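Local coordinates for protein diol-dehydratase (Roseburia inulinivorans, PDB 5I2A) that probably dehydrates 1,2-propanediol as a B12-independent glycyl radical enzyme of the pyruvate formate-lyase-like family, at residues S261-C266 with Q313-C318; K446-H451 with I547-G552; A562-T567 with G707-G712. All blocks are in the same frame, centred on the assembly; numbering follows the deposited sequence.

Contact 1: S261-C266 with Q313-C318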
loop_
_atom_site.group_PDB
_atom_site.type_symbol
_atom_site.label_atom_id
_atom_site.label_comp_id
_atom_site.label_asym_id
_atom_site.label_seq_id
_atom_site.Cartn_x
_atom_site.Cartn_y
_atom_site.Cartn_z
ATOM N N SER A 261 -19.447 -19.376 32.358
ATOM C CA SER A 261 -18.874 -20.210 33.405
ATOM C C SER A 261 -17.359 -20.091 33.400
ATOM O O SER A 261 -16.785 -19.539 32.458
ATOM C CB SER A 261 -19.277 -21.673 33.216
ATOM O OG SER A 261 -18.620 -22.232 32.098
ATOM N N PHE A 262 -16.707 -20.605 34.443
ATOM C CA PHE A 262 -15.263 -20.537 34.485
ATOM C C PHE A 262 -14.694 -21.402 33.365
ATOM O O PHE A 262 -13.733 -21.009 32.716
ATOM C CB PHE A 262 -14.703 -20.968 35.844
ATOM C CG PHE A 262 -13.213 -20.788 35.966
ATOM C CD1 PHE A 262 -12.648 -19.522 35.902
ATOM C CD2 PHE A 262 -12.376 -21.877 36.134
ATOM C CE1 PHE A 262 -11.271 -19.348 36.009
ATOM C CE2 PHE A 262 -10.997 -21.715 36.247
ATOM C CZ PHE A 262 -10.447 -20.443 36.183
ATOM N N GLN A 263 -15.286 -22.570 33.121
ATOM C CA GLN A 263 -14.766 -23.410 32.051
ATOM C C GLN A 263 -14.957 -22.716 30.685
ATOM O O GLN A 263 -14.085 -22.801 29.819
ATOM C CB GLN A 263 -15.418 -24.797 32.038
ATOM C CG GLN A 263 -14.945 -25.649 30.851
ATOM C CD GLN A 263 -15.220 -27.137 31.019
ATOM O OE1 GLN A 263 -15.706 -27.576 32.055
ATOM N NE2 GLN A 263 -14.931 -27.913 29.980
ATOM N N GLU A 264 -16.086 -22.037 30.498
ATOM C CA GLU A 264 -16.311 -21.282 29.257
ATOM C C GLU A 264 -15.272 -20.160 29.107
ATOM O O GLU A 264 -14.748 -19.951 28.017
ATOM C CB GLU A 264 -17.726 -20.715 29.208
ATOM C CG GLU A 264 -18.751 -21.752 28.762
ATOM C CD GLU A 264 -20.144 -21.182 28.515
ATOM O OE1 GLU A 264 -20.334 -19.944 28.556
ATOM O OE2 GLU A 264 -21.051 -21.995 28.258
ATOM N N ALA A 265 -14.961 -19.473 30.202
ATOM C CA ALA A 265 -13.935 -18.446 30.193
ATOM C C ALA A 265 -12.584 -19.046 29.810
ATOM O O ALA A 265 -11.875 -18.480 28.991
ATOM C CB ALA A 265 -13.851 -17.756 31.539
ATOM N N CYS A 266 -12.250 -20.203 30.380
ATOM C CA CYS A 266 -10.989 -20.878 30.078
ATOM C C CYS A 266 -10.894 -21.294 28.614
ATOM O O CYS A 266 -9.848 -21.118 27.976
ATOM C CB CYS A 266 -10.804 -22.122 30.957
ATOM S SG CYS A 266 -10.435 -21.748 32.669
ATOM N N GLN A 313 -8.750 -25.407 39.537
ATOM C CA GLN A 313 -7.314 -25.647 39.465
ATOM C C GLN A 313 -7.015 -26.619 38.339
ATOM O O GLN A 313 -6.042 -26.451 37.608
ATOM C CB GLN A 313 -6.764 -26.200 40.783
ATOM C CG GLN A 313 -5.241 -26.343 40.796
ATOM C CD GLN A 313 -4.534 -24.983 40.798
ATOM O OE1 GLN A 313 -4.749 -24.156 41.685
ATOM N NE2 GLN A 313 -3.704 -24.746 39.790
ATOM N N GLU A 314 -7.859 -27.635 38.198
ATOM C CA GLU A 314 -7.659 -28.621 37.151
ATOM C C GLU A 314 -7.765 -27.967 35.768
ATOM O O GLU A 314 -6.980 -28.271 34.866
ATOM C CB GLU A 314 -8.669 -29.765 37.268
ATOM C CG GLU A 314 -8.344 -30.934 36.337
ATOM C CD GLU A 314 -9.305 -32.110 36.501
ATOM O OE1 GLU A 314 -10.421 -31.898 37.001
ATOM O OE2 GLU A 314 -8.944 -33.235 36.114
ATOM N N LEU A 315 -8.734 -27.071 35.610
ATOM C CA LEU A 315 -8.913 -26.355 34.347
ATOM C C LEU A 315 -7.689 -25.487 34.027
ATOM O O LEU A 315 -7.195 -25.486 32.906
ATOM C CB LEU A 315 -10.174 -25.495 34.386
ATOM C CG LEU A 315 -11.520 -26.224 34.319
ATOM C CD1 LEU A 315 -12.661 -25.274 34.659
ATOM C CD2 LEU A 315 -11.754 -26.874 32.959
ATOM N N ILE A 316 -7.203 -24.757 35.023
ATOM C CA ILE A 316 -6.041 -23.908 34.839
ATOM C C ILE A 316 -4.812 -24.759 34.498
ATOM O O ILE A 316 -4.044 -24.424 33.587
ATOM C CB ILE A 316 -5.781 -23.053 36.088
ATOM C CG1 ILE A 316 -6.940 -22.071 36.292
ATOM C CG2 ILE A 316 -4.471 -22.308 35.955
ATOM C CD1 ILE A 316 -6.864 -21.278 37.603
ATOM N N ASP A 317 -4.644 -25.873 35.212
ATOM C CA ASP A 317 -3.569 -26.808 34.910
ATOM C C ASP A 317 -3.657 -27.282 33.453
ATOM O O ASP A 317 -2.642 -27.412 32.764
ATOM C CB ASP A 317 -3.600 -28.018 35.852
ATOM C CG ASP A 317 -3.202 -27.671 37.284
ATOM O OD1 ASP A 317 -2.796 -26.519 37.551
ATOM O OD2 ASP A 317 -3.295 -28.563 38.150
ATOM N N CYS A 318 -4.876 -27.545 32.995
ATOM C CA CYS A 318 -5.081 -27.971 31.615
ATOM C C CYS A 318 -4.631 -26.882 30.619
ATOM O O CYS A 318 -4.030 -27.188 29.592
ATOM C CB CYS A 318 -6.547 -28.347 31.382
ATOM S SG CYS A 318 -7.012 -30.014 32.015
#

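Contact 2: K446-H451 with I547-G552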
loop_
_atom_site.group_PDB
_atom_site.type_symbol
_atom_site.label_atom_id
_atom_site.label_comp_id
_atom_site.label_asym_id
_atom_site.label_seq_id
_atom_site.Cartn_x
_atom_site.Cartn_y
_atom_site.Cartn_z
ATOM N N LYS A 446 -3.929 -2.188 23.590
ATOM C CA LYS A 446 -3.827 -0.859 22.988
ATOM C C LYS A 446 -2.519 -0.626 22.231
ATOM O O LYS A 446 -2.248 0.488 21.776
ATOM C CB LYS A 446 -3.955 0.229 24.075
ATOM C CG LYS A 446 -5.301 0.249 24.807
ATOM C CD LYS A 446 -5.411 1.432 25.772
ATOM C CE LYS A 446 -6.790 1.473 26.408
ATOM N NZ LYS A 446 -6.962 2.670 27.273
ATOM N N THR A 447 -1.707 -1.668 22.110
ATOM C CA THR A 447 -0.321 -1.488 21.701
ATOM C C THR A 447 0.105 -2.418 20.563
ATOM O O THR A 447 -0.268 -3.597 20.522
ATOM C CB THR A 447 0.626 -1.690 22.918
ATOM O OG1 THR A 447 0.260 -0.778 23.969
ATOM C CG2 THR A 447 2.104 -1.466 22.543
ATOM N N ASP A 448 0.868 -1.864 19.625
ATOM C CA ASP A 448 1.669 -2.670 18.700
ATOM C C ASP A 448 3.133 -2.309 18.968
ATOM O O ASP A 448 3.626 -1.287 18.490
ATOM C CB ASP A 448 1.300 -2.403 17.245
ATOM C CG ASP A 448 1.885 -3.454 16.289
ATOM O OD1 ASP A 448 1.613 -4.656 16.465
ATOM O OD2 ASP A 448 2.613 -3.078 15.350
ATOM N N GLY A 449 3.813 -3.136 19.747
ATOM C CA GLY A 449 5.053 -2.718 20.368
ATOM C C GLY A 449 6.332 -3.210 19.732
ATOM O O GLY A 449 7.398 -2.677 20.032
ATOM N N TRP A 450 6.224 -4.209 18.854
ATOM C CA TRP A 450 7.403 -4.758 18.167
ATOM C C TRP A 450 8.496 -5.051 19.190
ATOM O O TRP A 450 9.651 -4.671 19.015
ATOM C CB TRP A 450 7.892 -3.784 17.072
ATOM C CG TRP A 450 7.261 -4.065 15.721
ATOM C CD1 TRP A 450 5.932 -4.210 15.455
ATOM C CD2 TRP A 450 7.939 -4.238 14.468
ATOM N NE1 TRP A 450 5.740 -4.472 14.132
ATOM C CE2 TRP A 450 6.956 -4.498 13.498
ATOM C CE3 TRP A 450 9.282 -4.195 14.077
ATOM C CZ2 TRP A 450 7.266 -4.713 12.150
ATOM C CZ3 TRP A 450 9.597 -4.415 12.734
ATOM C CH2 TRP A 450 8.594 -4.685 11.794
ATOM N N HIS A 451 8.108 -5.720 20.278
ATOM C CA HIS A 451 8.945 -5.754 21.471
ATOM C C HIS A 451 10.229 -6.588 21.353
ATOM O O HIS A 451 11.069 -6.537 22.243
ATOM C CB HIS A 451 8.122 -6.237 22.670
ATOM C CG HIS A 451 7.051 -5.272 23.085
ATOM N ND1 HIS A 451 7.328 -4.109 23.757
ATOM C CD2 HIS A 451 5.711 -5.291 22.889
ATOM C CE1 HIS A 451 6.198 -3.459 23.991
ATOM N NE2 HIS A 451 5.204 -4.160 23.479
ATOM N N ILE A 547 -3.251 2.374 19.326
ATOM C CA ILE A 547 -3.014 3.636 20.008
ATOM C C ILE A 547 -1.525 3.835 20.267
ATOM O O ILE A 547 -0.986 4.889 19.999
ATOM C CB ILE A 547 -3.788 3.710 21.326
ATOM C CG1 ILE A 547 -5.291 3.717 21.028
ATOM C CG2 ILE A 547 -3.371 4.958 22.129
ATOM C CD1 ILE A 547 -6.141 3.685 22.281
ATOM N N TYR A 548 -0.855 2.806 20.767
ATOM C CA TYR A 548 0.563 2.924 21.083
ATOM C C TYR A 548 1.368 2.084 20.109
ATOM O O TYR A 548 1.045 0.921 19.860
ATOM C CB TYR A 548 0.837 2.501 22.538
ATOM C CG TYR A 548 0.127 3.401 23.510
ATOM C CD1 TYR A 548 0.509 4.727 23.642
ATOM C CD2 TYR A 548 -0.944 2.948 24.268
ATOM C CE1 TYR A 548 -0.141 5.579 24.501
ATOM C CE2 TYR A 548 -1.612 3.810 25.147
ATOM C CZ TYR A 548 -1.200 5.124 25.250
ATOM O OH TYR A 548 -1.836 6.006 26.093
ATOM N N ASN A 549 2.412 2.688 19.563
ATOM C CA ASN A 549 3.250 2.041 18.577
ATOM C C ASN A 549 4.709 2.198 18.923
ATOM O O ASN A 549 5.182 3.322 19.130
ATOM C CB ASN A 549 2.973 2.617 17.191
ATOM C CG ASN A 549 1.604 2.260 16.700
ATOM O OD1 ASN A 549 1.380 1.138 16.275
ATOM N ND2 ASN A 549 0.668 3.191 16.800
ATOM N N PHE A 550 5.416 1.077 19.008
ATOM C CA PHE A 550 6.840 1.115 19.323
ATOM C C PHE A 550 7.628 0.186 18.408
ATOM O O PHE A 550 7.058 -0.657 17.714
ATOM C CB PHE A 550 7.103 0.715 20.787
ATOM C CG PHE A 550 6.342 1.545 21.801
ATOM C CD1 PHE A 550 6.723 2.844 22.087
ATOM C CD2 PHE A 550 5.263 1.001 22.490
ATOM C CE1 PHE A 550 6.025 3.601 23.036
ATOM C CE2 PHE A 550 4.560 1.746 23.427
ATOM C CZ PHE A 550 4.945 3.057 23.699
ATOM N N THR A 551 8.945 0.351 18.434
ATOM C CA THR A 551 9.851 -0.670 17.947
ATOM C C THR A 551 10.915 -0.889 19.028
ATOM O O THR A 551 11.529 0.065 19.506
ATOM C CB THR A 551 10.499 -0.277 16.595
ATOM O OG1 THR A 551 9.474 0.027 15.642
ATOM C CG2 THR A 551 11.357 -1.420 16.062
ATOM N N GLY A 552 11.126 -2.142 19.418
ATOM C CA GLY A 552 11.980 -2.448 20.558
ATOM C C GLY A 552 13.106 -3.416 20.217
ATOM O O GLY A 552 12.901 -4.631 20.206
#

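Contact 3: A562-T567 with G707-G712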
loop_
_atom_site.group_PDB
_atom_site.type_symbol
_atom_site.label_atom_id
_atom_site.label_comp_id
_atom_site.label_asym_id
_atom_site.label_seq_id
_atom_site.Cartn_x
_atom_site.Cartn_y
_atom_site.Cartn_z
ATOM N N ALA A 562 31.589 -2.461 29.227
ATOM C CA ALA A 562 32.013 -1.661 30.366
ATOM C C ALA A 562 33.402 -2.073 30.843
ATOM O O ALA A 562 34.276 -1.229 31.048
ATOM C CB ALA A 562 31.024 -1.785 31.506
ATOM N N ASP A 563 33.584 -3.372 31.035
ATOM C CA ASP A 563 34.856 -3.893 31.506
ATOM C C ASP A 563 35.953 -3.656 30.472
ATOM O O ASP A 563 37.084 -3.314 30.828
ATOM C CB ASP A 563 34.736 -5.373 31.831
ATOM C CG ASP A 563 33.985 -5.633 33.138
ATOM O OD1 ASP A 563 34.043 -4.784 34.055
ATOM O OD2 ASP A 563 33.338 -6.690 33.240
ATOM N N SER A 564 35.609 -3.833 29.195
ATOM C CA SER A 564 36.532 -3.536 28.097
ATOM C C SER A 564 37.020 -2.091 28.139
ATOM O O SER A 564 38.228 -1.828 28.051
ATOM C CB SER A 564 35.876 -3.819 26.741
ATOM O OG SER A 564 35.769 -5.217 26.527
ATOM N N LEU A 565 36.082 -1.162 28.280
ATOM C CA LEU A 565 36.431 0.248 28.341
ATOM C C LEU A 565 37.270 0.549 29.585
ATOM O O LEU A 565 38.183 1.368 29.534
ATOM C CB LEU A 565 35.178 1.122 28.331
ATOM C CG LEU A 565 34.338 1.108 27.052
ATOM C CD1 LEU A 565 33.081 1.904 27.276
ATOM C CD2 LEU A 565 35.124 1.678 25.871
ATOM N N TYR A 566 36.958 -0.109 30.695
ATOM C CA TYR A 566 37.747 0.067 31.905
ATOM C C TYR A 566 39.200 -0.407 31.703
ATOM O O TYR A 566 40.133 0.284 32.069
ATOM C CB TYR A 566 37.105 -0.666 33.083
ATOM C CG TYR A 566 37.809 -0.393 34.391
ATOM C CD1 TYR A 566 37.606 0.802 35.075
ATOM C CD2 TYR A 566 38.692 -1.316 34.930
ATOM C CE1 TYR A 566 38.255 1.063 36.270
ATOM C CE2 TYR A 566 39.346 -1.064 36.125
ATOM C CZ TYR A 566 39.122 0.125 36.787
ATOM O OH TYR A 566 39.772 0.381 37.961
ATOM N N THR A 567 39.376 -1.589 31.126
ATOM C CA THR A 567 40.702 -2.071 30.749
ATOM C C THR A 567 41.494 -1.022 29.955
ATOM O O THR A 567 42.647 -0.709 30.269
ATOM C CB THR A 567 40.606 -3.335 29.911
ATOM O OG1 THR A 567 40.238 -4.433 30.749
ATOM C CG2 THR A 567 41.941 -3.636 29.208
ATOM N N GLY A 707 35.029 -11.342 18.183
ATOM C CA GLY A 707 36.401 -11.640 18.576
ATOM C C GLY A 707 36.652 -11.436 20.069
ATOM O O GLY A 707 35.758 -11.047 20.835
ATOM N N ALA A 708 37.879 -11.700 20.490
ATOM C CA ALA A 708 38.268 -11.463 21.877
ATOM C C ALA A 708 38.090 -9.993 22.251
ATOM O O ALA A 708 38.301 -9.109 21.424
ATOM C CB ALA A 708 39.703 -11.887 22.099
ATOM N N THR A 709 37.722 -9.730 23.500
ATOM C CA THR A 709 37.506 -8.351 23.933
ATOM C C THR A 709 38.397 -7.989 25.129
ATOM O O THR A 709 38.863 -8.873 25.841
ATOM C CB THR A 709 36.015 -8.114 24.266
ATOM O OG1 THR A 709 35.512 -9.211 25.034
ATOM C CG2 THR A 709 35.218 -8.021 22.967
ATOM N N PRO A 710 38.659 -6.686 25.329
ATOM C CA PRO A 710 39.591 -6.213 26.358
ATOM C C PRO A 710 39.156 -6.491 27.795
ATOM O O PRO A 710 39.950 -6.233 28.699
ATOM C CB PRO A 710 39.640 -4.695 26.123
ATOM C CG PRO A 710 39.202 -4.489 24.750
ATOM C CD PRO A 710 38.231 -5.586 24.444
ATOM N N ASP A 711 37.933 -6.979 28.000
ATOM C CA ASP A 711 37.491 -7.392 29.331
ATOM C C ASP A 711 38.158 -8.707 29.719
ATOM O O ASP A 711 38.115 -9.108 30.880
ATOM C CB ASP A 711 35.952 -7.515 29.398
ATOM C CG ASP A 711 35.385 -8.535 28.407
ATOM O OD1 ASP A 711 36.061 -8.844 27.403
ATOM O OD2 ASP A 711 34.255 -9.015 28.629
ATOM N N GLY A 712 38.782 -9.373 28.748
ATOM C CA GLY A 712 39.465 -10.642 29.002
ATOM C C GLY A 712 38.732 -11.851 28.446
ATOM O O GLY A 712 39.201 -12.996 28.515
HETATM O O HOH W 1 32.948 -8.583 31.099
#

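Contact 1: S261-C266 with Q313-C318
Leu315 reaches toward the facing helix between Phe262 and Gln263, and apolar contacts of Leu315 and Ile316 hold the two segments together. The two methyl branches of the leucine divide the work. CD1 approaches Phe262 CD2 to 3.7 Å and also lies 3.8 Å from Gln263 CB, whereas CD2 turns to the far part of the glutamine side chain and sits 4.0 Å from Gln263 CD. At the base of the leucine, CB meets Cys266 SG at 4.1 Å. Ile316 comes to Phe262 from another direction: its CG1 lies near the plane of the ring, at the edge, 3.9 Å from CZ. With CG anti to the backbone N (chi1 -175°), Phe262 extends its ring toward the opposite helix, where it can touch both residues. The sulfur of Cys266, one turn on, covers one ring face near the rim.

The polar bonds lie within each segment or lead elsewhere. Ser261 is the N-cap of the first helix, its OG accepting a 3.0 Å bond from Glu264 N. In the second, Gln313 NE2 donates to Asp317 OD1 at 3.0 Å, meeting the carboxylate from above its plane. The amide oxygen of Gln263 is bonded to Tyr311 OH.

The two helical segments run nearly parallel, 8° apart, with their axes 10.4 Å from each other at closest approach. Tyr298 adds an edge-to-face partner for Phe262; helix 238-253 packs against Gln263, helix 362-374 touches Gln313, Ile316 and Asp317, and helix 14-22 touches Asp317 and Cys318.

Contact 2: K446-H451 with I547-G552
The carbonyl oxygen of Tyr548 takes two groups of the neighbouring strand: Asp448 N donates to it at 2.8 Å, nearly in line with the C=O bond, and Thr447 CA makes a C-H...O contact at 3.3 Å. The carbonyl oxygen of Asp448 in turn accepts from Phe550 N at 3.0 Å. Asp448 thus spans Tyr548 and Phe550, the regular parallel pattern, which continues with Tyr548 N bonded to Lys446 O at 2.9 Å. Beyond Gly449 the geometry slackens, and Gly552 N comes to Trp450 O from 44° above the carbonyl plane.

Side chains follow the same register. Thr447 and Tyr548 share one face of the sheet, with Thr447 OG1 3.6 Å from Tyr548 CB. The methyl of Thr447, CG2, is set anti to the backbone N (OG1 chi1 -57°) and reaches the edge of the Phe550 ring, 4.0 Å from CD2. Thr447 OG1 is hydrogen-bonded to Val443 O. Replaced by a glycine, Thr447 would probably leave Val443 O without this partner and open a gap beside the ring edge of Phe550. On the opposite face, Asp448 CB touches Asn549 OD1 at 3.7 Å. Further along, the side chains of Trp450 and Thr551 lie side by side, pointing the same way.

Lys446 NZ forms a salt bridge with Glu429, which also bonds Tyr548 OH. Arg685 joins the strands by pairing with Asp448 and bonding Phe550 O. Backbone bonding therefore sets the register, while charged and polar side-chain ends find partners outside the pair, consistent with a well-fixed pair in the protein interior.

Contact 3: A562-T567 with G707-G712
Thr567 OG1 donates a hydrogen bond of 2.7 Å to Pro710 O, approaching from 38° above the carbonyl plane and tying the helix to the turn opposite. One helical turn earlier, Ser564 OG has two partners. Its hydroxyl donates to Asn560 O of the same helix and accepts a weak bond from Asp711 N, 3.2 Å away and bent to 122° at the hydrogen. The same oxygen lies 3.2 Å from Pro710 CD, so the proline ring packs along the serine side chain.

The turn satisfies much of its own polarity. Gly712 N returns to Thr709 O at 3.0 Å, and Tyr591 OH is a second partner of that carbonyl. Asp711 has its CG wedged between backbone N and carbonyl carbon (chi1 60°), which folds the carboxylate back over the turn: OD1 accepts from Arg713 N, and OD2 is held by Asn560 ND2. Thr709 OG1 also lies close to Asp711 OD1, at a distance (2.5 Å) short enough to be doubtful in detail. A water lies 2.8 Å from Asp711 OD2 and within bonding distance of Asp563 OD2, bridging the two carboxylates. Tyr656 N serves the other oxygen of Asp563, whose CB packs on Asp711 CB.

Thr709 to Gly712 form a type I beta turn, with proline and aspartate at its two central positions and a glycine of positive phi closing it, docked here on the flank of helix 558-574.

Overall arrangement
The three contacts follow one another along the chain without overlap, each closing before the next opens. Contact 1 joins helices 262-279 and 309-323 about 26 Å from the centre of the chain; contact 3, about 27 Å out, lies on the opposite side of that centre, 52 Å from contact 1 between centres. Contact 2 is nearer the middle, 30 Å from contact 1 and 34 Å from contact 3 between centres, in a mixed sheet that includes strands 447-448 and 548-556. Strand 548-556 leads directly into helix 558-574, linking contacts 2 and 3 in sequence. Contacts 1 and 3 thus tie down outlying helices on opposite sides of a chain whose interior holds the strand pair of contact 2.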